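Long-range contacts in O-methyltransferase family 2 (PDB 5I2H), which probably transfers methyl groups from S-adenosyl-L-methionine to hydroxyl groups of small molecules, and holds the flavone apigenin in its pocket: residues W170-R175 against I350-H355; L268-H273 against I299-L304. All blocks are in the same frame, centred on the assembly; numbering follows the deposited sequence. Where two conformers were deposited one is given.

Contact 1 (W170-R175 against I350-H355); sequences WNVAPR and IPTSAH
Thr352 OG1 is probably hydrogen-bonded to His300 NE2 and, on the helix side, meets Val172, whose CG1 stands 3.5 Å from it; its polar partner is His300, and the methyl only packs against it. The two side chains cross at about a right angle, so the methyl comes up against the hydroxyl rather than lying along it. Val172 carries CG1 anti to its backbone nitrogen (chi1 -179°), which spreads its two methyls along the loop: CG2 packs on Ala354 CB at 3.7 Å, and both branches border Ser353 O, CG1 at 3.8 Å and CG2 at 3.7 Å. One turn on, the aliphatic base of Arg175 closes over the loop backbone, its CB 4.0 Å from Thr352 C; in the conformer described its guanidinium makes a cation-pi contact with Phe12, less certain because a second conformer exists. No direct hydrogen bond joins the segments. A water donates to Asn171 O at 3.0 Å and lies 2.7 Å from Ser353 OG, although Ser353 has a second conformer and this bridge is therefore tentative. Ser353 N is buried by the contact and finds no partner in the model. Positive phi values at Ala354 and His355 turn the chain back toward strand 357-362. The arrangement is the packing of helix 154-179 against the turn of the antiparallel hairpin that ends the Rossmann-like methyltransferase sheet.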
loop_
_atom_site.group_PDB
_atom_site.type_symbol
_atom_site.label_atom_id
_atom_site.label_comp_id
_atom_site.label_asym_id
_atom_site.label_seq_id
_atom_site.Cartn_x
_atom_site.Cartn_y
_atom_site.Cartn_z
ATOM N N TRP A 170 -6.909 21.521 6.776
ATOM C CA TRP A 170 -6.080 22.692 6.473
ATOM C C TRP A 170 -5.510 22.604 5.060
ATOM O O TRP A 170 -5.266 23.634 4.424
ATOM C CB TRP A 170 -4.923 22.859 7.466
ATOM C CG TRP A 170 -5.341 23.229 8.859
ATOM C CD1 TRP A 170 -5.120 22.489 10.004
ATOM C CD2 TRP A 170 -6.026 24.433 9.289
ATOM N NE1 TRP A 170 -5.660 23.136 11.088
ATOM C CE2 TRP A 170 -6.203 24.332 10.690
ATOM C CE3 TRP A 170 -6.523 25.576 8.622
ATOM C CZ2 TRP A 170 -6.844 25.344 11.444
ATOM C CZ3 TRP A 170 -7.136 26.578 9.369
ATOM C CH2 TRP A 170 -7.304 26.447 10.756
ATOM N N ASN A 171 -5.290 21.387 4.550
ATOM C CA ASN A 171 -4.789 21.253 3.188
ATOM C C ASN A 171 -5.864 21.454 2.130
ATOM O O ASN A 171 -5.534 21.864 1.015
ATOM C CB ASN A 171 -4.156 19.878 2.975
ATOM C CG ASN A 171 -2.743 19.821 3.519
ATOM O OD1 ASN A 171 -1.785 20.170 2.805
ATOM N ND2 ASN A 171 -2.593 19.435 4.806
ATOM N N VAL A 172 -7.121 21.136 2.419
ATOM C CA VAL A 172 -8.165 21.130 1.394
ATOM C C VAL A 172 -9.064 22.365 1.499
ATOM O O VAL A 172 -9.584 22.839 0.485
ATOM C CB VAL A 172 -9.016 19.849 1.480
ATOM C CG1 VAL A 172 -10.109 19.849 0.358
ATOM C CG2 VAL A 172 -8.106 18.593 1.369
ATOM N N ALA A 173 -9.270 22.888 2.714
ATOM C CA ALA A 173 -10.206 24.000 2.856
ATOM C C ALA A 173 -9.836 25.211 1.987
ATOM O O ALA A 173 -10.764 25.842 1.448
ATOM C CB ALA A 173 -10.348 24.418 4.332
ATOM N N PRO A 174 -8.549 25.553 1.757
ATOM C CA PRO A 174 -8.265 26.684 0.847
ATOM C C PRO A 174 -8.808 26.472 -0.563
ATOM O O PRO A 174 -9.349 27.419 -1.176
ATOM C CB PRO A 174 -6.731 26.769 0.852
ATOM C CG PRO A 174 -6.326 26.211 2.225
ATOM C CD PRO A 174 -7.330 25.081 2.457
ATOM N N ARG A 175 -8.652 25.257 -1.107
ATOM C CA ARG A 175 -9.251 24.936 -2.398
ATOM C C ARG A 175 -10.767 25.034 -2.325
ATOM O O ARG A 175 -11.409 25.669 -3.172
ATOM C CB ARG A 175 -8.851 23.525 -2.832
ATOM C CG ARG A 175 -7.390 23.318 -3.017
ATOM C CD ARG A 175 -6.857 24.144 -4.148
ATOM N NE ARG A 175 -5.400 24.168 -4.151
ATOM C CZ ARG A 175 -4.711 24.897 -5.017
ATOM N NH1 ARG A 175 -5.367 25.642 -5.909
ATOM N NH2 ARG A 175 -3.390 24.883 -4.991
ATOM N N ILE A 350 -17.267 19.869 -8.472
ATOM C CA ILE A 350 -16.043 20.641 -8.637
ATOM C C ILE A 350 -14.936 20.036 -7.779
ATOM O O ILE A 350 -15.075 19.964 -6.555
ATOM C CB ILE A 350 -16.223 22.122 -8.260
ATOM C CG1 ILE A 350 -17.425 22.749 -8.976
ATOM C CG2 ILE A 350 -14.920 22.866 -8.511
ATOM C CD1 ILE A 350 -17.775 24.125 -8.423
ATOM N N PRO A 351 -13.806 19.636 -8.354
ATOM C CA PRO A 351 -12.730 19.055 -7.538
ATOM C C PRO A 351 -12.145 20.070 -6.561
ATOM O O PRO A 351 -12.018 21.260 -6.871
ATOM C CB PRO A 351 -11.681 18.628 -8.572
ATOM C CG PRO A 351 -12.399 18.646 -9.902
ATOM C CD PRO A 351 -13.502 19.631 -9.794
ATOM N N THR A 352 -11.786 19.575 -5.369
ATOM C CA THR A 352 -11.059 20.378 -4.388
ATOM C C THR A 352 -9.628 19.860 -4.341
ATOM O O THR A 352 -8.838 20.151 -5.256
ATOM C CB THR A 352 -11.799 20.391 -3.043
ATOM O OG1 THR A 352 -11.920 19.058 -2.542
ATOM C CG2 THR A 352 -13.243 21.015 -3.220
ATOM N N SER A 353 -9.241 19.133 -3.288
ATOM C CA SER A 353 -7.930 18.484 -3.248
ATOM C C SER A 353 -8.045 17.231 -2.390
ATOM O O SER A 353 -9.105 16.948 -1.825
ATOM C CB SER A 353 -6.835 19.405 -2.695
ATOM O OG SER A 353 -5.583 18.728 -2.756
ATOM N N ALA A 354 -6.944 16.480 -2.295
ATOM C CA ALA A 354 -6.919 15.209 -1.567
ATOM C C ALA A 354 -8.080 14.314 -2.000
ATOM O O ALA A 354 -8.741 13.668 -1.183
ATOM C CB ALA A 354 -6.921 15.428 -0.046
ATOM N N HIS A 355 -8.338 14.280 -3.305
ATOM C CA HIS A 355 -9.415 13.513 -3.930
ATOM C C HIS A 355 -10.816 14.026 -3.598
ATOM O O HIS A 355 -11.804 13.352 -3.929
ATOM C CB HIS A 355 -9.286 12.018 -3.592
ATOM C CG HIS A 355 -7.987 11.424 -4.045
ATOM N ND1 HIS A 355 -7.525 11.559 -5.339
ATOM C CD2 HIS A 355 -7.035 10.732 -3.376
ATOM C CE1 HIS A 355 -6.356 10.950 -5.451
ATOM N NE2 HIS A 355 -6.036 10.445 -4.274
HETATM O O HOH W 1 -4.110 20.188 -1.097
#

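Contact 2 (L268-H273 against I299-L304); sequences LSNVLH and IHDVLL. With AGI (5,7-dihydroxy-2-(4-hydroxyphenyl)-4H-chromen-4-one), chain C.
His273 is held at both ring nitrogens by short bonds: ND1 donates to Asp301 OD1 at 2.6 Å, and NE2 is hydrogen-bonded to the apigenin hydroxyl OAD, also at 2.6 Å. Imidazole and carboxylate planes stand 87° apart; ND1 meets OD1 on its syn side, 15° out of the carboxylate plane. Here CG sits between the backbone nitrogen and the carbonyl carbon (chi1 65°), which swings ND1 onto the aspartate. On its anti side the same OD1 accepts Val302 N at 2.8 Å, so two donors fix the carboxylate. The other oxygen, OD2, takes a hydrogen from a water at 2.8 Å; that water also donates to Leu268 O and accepts from Leu272 N, tying the loop to the strand end. An alanine in place of His273 would probably leave OAD without its imidazole mate and Asp301 OD1 with Val302 N as its one remaining donor here.

Upstream the strands pair in parallel, His300 N bonding to Leu268 O at 2.9 Å and Asn270 N to His300 O at 2.8 Å. On one face Ser269 OG is hydrogen-bonded at 2.9 Å to ND1, at the edge of the His300 ring, whose NE2 probably bonds to Thr352 OG1; on the other, Leu272 CD1 lies 3.8 Å from Ile299 CD1, the two side chains crossing at about a right angle beside Tyr335. Asn270 then takes positive phi and the strand gives way to a loop. Such loops at the carboxyl ends of neighbouring parallel strands, here within a beta-alpha-beta unit, are the usual site of the Rossmann-like ligand pocket.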
loop_
_atom_site.group_PDB
_atom_site.type_symbol
_atom_site.label_atom_id
_atom_site.label_comp_id
_atom_site.label_asym_id
_atom_site.label_seq_id
_atom_site.Cartn_x
_atom_site.Cartn_y
_atom_site.Cartn_z
ATOM N N LEU A 268 -22.022 19.149 4.167
ATOM C CA LEU A 268 -21.768 17.795 4.669
ATOM C C LEU A 268 -20.412 17.409 4.092
ATOM O O LEU A 268 -20.334 16.935 2.950
ATOM C CB LEU A 268 -22.834 16.798 4.206
ATOM C CG LEU A 268 -24.260 17.129 4.687
ATOM C CD1 LEU A 268 -25.328 16.223 4.075
ATOM C CD2 LEU A 268 -24.317 17.158 6.226
ATOM N N SER A 269 -19.342 17.592 4.862
ATOM C CA SER A 269 -17.991 17.371 4.359
ATOM C C SER A 269 -17.447 16.133 5.049
ATOM O O SER A 269 -17.263 16.145 6.261
ATOM C CB SER A 269 -17.109 18.602 4.622
ATOM O OG SER A 269 -15.774 18.341 4.187
ATOM N N ASN A 270 -17.185 15.070 4.278
ATOM C CA ASN A 270 -16.676 13.811 4.836
ATOM C C ASN A 270 -17.594 13.276 5.919
ATOM O O ASN A 270 -17.131 12.676 6.896
ATOM C CB ASN A 270 -15.250 13.981 5.385
ATOM C CG ASN A 270 -14.288 14.356 4.300
ATOM O OD1 ASN A 270 -14.219 13.669 3.280
ATOM N ND2 ASN A 270 -13.587 15.493 4.467
ATOM N N VAL A 271 -18.892 13.488 5.739
ATOM C CA VAL A 271 -19.922 12.997 6.652
ATOM C C VAL A 271 -20.658 11.824 6.045
ATOM O O VAL A 271 -20.816 10.787 6.684
ATOM C CB VAL A 271 -20.930 14.111 7.034
ATOM C CG1 VAL A 271 -22.106 13.496 7.896
ATOM C CG2 VAL A 271 -20.255 15.273 7.806
ATOM N N LEU A 272 -21.144 11.980 4.812
ATOM C CA LEU A 272 -22.051 10.964 4.277
ATOM C C LEU A 272 -21.348 9.616 4.109
ATOM O O LEU A 272 -21.978 8.564 4.268
ATOM C CB LEU A 272 -22.654 11.433 2.949
ATOM C CG LEU A 272 -23.728 12.515 3.093
ATOM C CD1 LEU A 272 -24.156 13.063 1.757
ATOM C CD2 LEU A 272 -24.932 12.037 3.881
ATOM N N HIS A 273 -20.034 9.618 3.831
ATOM C CA HIS A 273 -19.348 8.337 3.657
ATOM C C HIS A 273 -19.191 7.571 4.971
ATOM O O HIS A 273 -18.789 6.402 4.939
ATOM C CB HIS A 273 -17.987 8.523 2.944
ATOM C CG HIS A 273 -16.962 9.308 3.715
ATOM N ND1 HIS A 273 -16.082 10.175 3.089
ATOM C CD2 HIS A 273 -16.602 9.295 5.024
ATOM C CE1 HIS A 273 -15.245 10.686 3.981
ATOM N NE2 HIS A 273 -15.545 10.176 5.165
ATOM N N ILE A 299 -22.246 18.914 -0.699
ATOM C CA ILE A 299 -21.680 17.630 -0.281
ATOM C C ILE A 299 -20.219 17.648 -0.691
ATOM O O ILE A 299 -19.909 17.859 -1.871
ATOM C CB ILE A 299 -22.430 16.444 -0.922
ATOM C CG1 ILE A 299 -23.855 16.358 -0.357
ATOM C CG2 ILE A 299 -21.682 15.142 -0.686
ATOM C CD1 ILE A 299 -24.747 15.398 -1.152
ATOM N N HIS A 300 -19.315 17.448 0.274
ATOM C CA HIS A 300 -17.882 17.450 -0.007
ATOM C C HIS A 300 -17.345 16.081 0.372
ATOM O O HIS A 300 -17.380 15.709 1.542
ATOM C CB HIS A 300 -17.175 18.569 0.760
ATOM C CG HIS A 300 -15.710 18.683 0.468
ATOM N ND1 HIS A 300 -14.764 18.687 1.471
ATOM C CD2 HIS A 300 -15.023 18.800 -0.702
ATOM C CE1 HIS A 300 -13.556 18.799 0.933
ATOM N NE2 HIS A 300 -13.685 18.871 -0.377
ATOM N N ASP A 301 -16.903 15.303 -0.616
ATOM C CA ASP A 301 -16.537 13.931 -0.303
ATOM C C ASP A 301 -15.667 13.411 -1.436
ATOM O O ASP A 301 -15.356 14.138 -2.395
ATOM C CB ASP A 301 -17.802 13.070 -0.072
ATOM C CG ASP A 301 -17.590 12.035 1.014
ATOM O OD1 ASP A 301 -16.731 11.154 0.801
ATOM O OD2 ASP A 301 -18.224 12.147 2.088
ATOM N N VAL A 302 -15.215 12.170 -1.286
ATOM C CA VAL A 302 -14.474 11.529 -2.365
ATOM C C VAL A 302 -15.484 10.830 -3.271
ATOM O O VAL A 302 -16.663 10.676 -2.905
ATOM C CB VAL A 302 -13.415 10.546 -1.826
ATOM C CG1 VAL A 302 -12.344 11.312 -1.048
ATOM C CG2 VAL A 302 -14.086 9.417 -0.962
ATOM N N LEU A 303 -15.047 10.410 -4.455
ATOM C CA LEU A 303 -15.943 9.764 -5.413
ATOM C C LEU A 303 -15.336 8.490 -5.979
ATOM O O LEU A 303 -14.235 8.524 -6.542
ATOM C CB LEU A 303 -16.273 10.694 -6.572
ATOM C CG LEU A 303 -17.025 11.966 -6.185
ATOM C CD1 LEU A 303 -17.100 12.900 -7.438
ATOM C CD2 LEU A 303 -18.407 11.661 -5.611
ATOM N N LEU A 304 -16.067 7.382 -5.857
ATOM C CA LEU A 304 -15.845 6.237 -6.729
ATOM C C LEU A 304 -16.396 6.532 -8.114
ATOM O O LEU A 304 -17.306 7.368 -8.278
ATOM C CB LEU A 304 -16.530 4.983 -6.184
ATOM C CG LEU A 304 -15.897 4.393 -4.933
ATOM C CD1 LEU A 304 -16.792 3.336 -4.362
ATOM C CD2 LEU A 304 -14.502 3.783 -5.246
HETATM C CAG AGI C . -11.101 7.274 12.723
HETATM C CAE AGI C . -10.556 6.550 13.779
HETATM C CAM AGI C . -11.405 6.039 14.756
HETATM O OAB AGI C . -10.850 5.328 15.781
HETATM C CAF AGI C . -12.792 6.251 14.679
HETATM C CAH AGI C . -13.340 6.977 13.615
HETATM C CAP AGI C . -12.481 7.487 12.639
HETATM C CAQ AGI C . -12.931 8.274 11.459
HETATM O OAL AGI C . -11.945 8.417 10.511
HETATM C CAJ AGI C . -14.214 8.828 11.300
HETATM C CAR AGI C . -14.521 9.551 10.132
HETATM O OAA AGI C . -15.655 10.069 9.982
HETATM C CAT AGI C . -13.452 9.724 9.079
HETATM C CAS AGI C . -12.135 9.099 9.343
HETATM C CAK AGI C . -11.100 9.198 8.430
HETATM C CAN AGI C . -11.287 9.892 7.251
HETATM O OAC AGI C . -10.232 9.970 6.408
HETATM C CAI AGI C . -12.503 10.517 6.933
HETATM C CAO AGI C . -13.595 10.469 7.784
HETATM O OAD AGI C . -14.731 11.089 7.413
HETATM O O HOH W 2 -20.099 14.019 3.040
#

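Contact 2 is nested within the chain loop closed by contact 1, and their centres lie 12 Å apart. They meet at His300: the probable Thr352 OG1 to His300 NE2 bond, 2.8 Å, joins them, and His300 CE1 is 3.6 Å from Val172 CG1. A second junction places His355 O 3.6 Å from Val302 CG1. Both contacts reach the same sheet, but they stand differently to apigenin. Contact 2 touches the ligand directly, whereas the Ala354 side chain of contact 1 stays about 9 Å from it at the nearest atoms. Helix 154-179 nevertheless supplies Arg168 to the flavone, and Tyr109 of the second subunit adds another hydrogen bond.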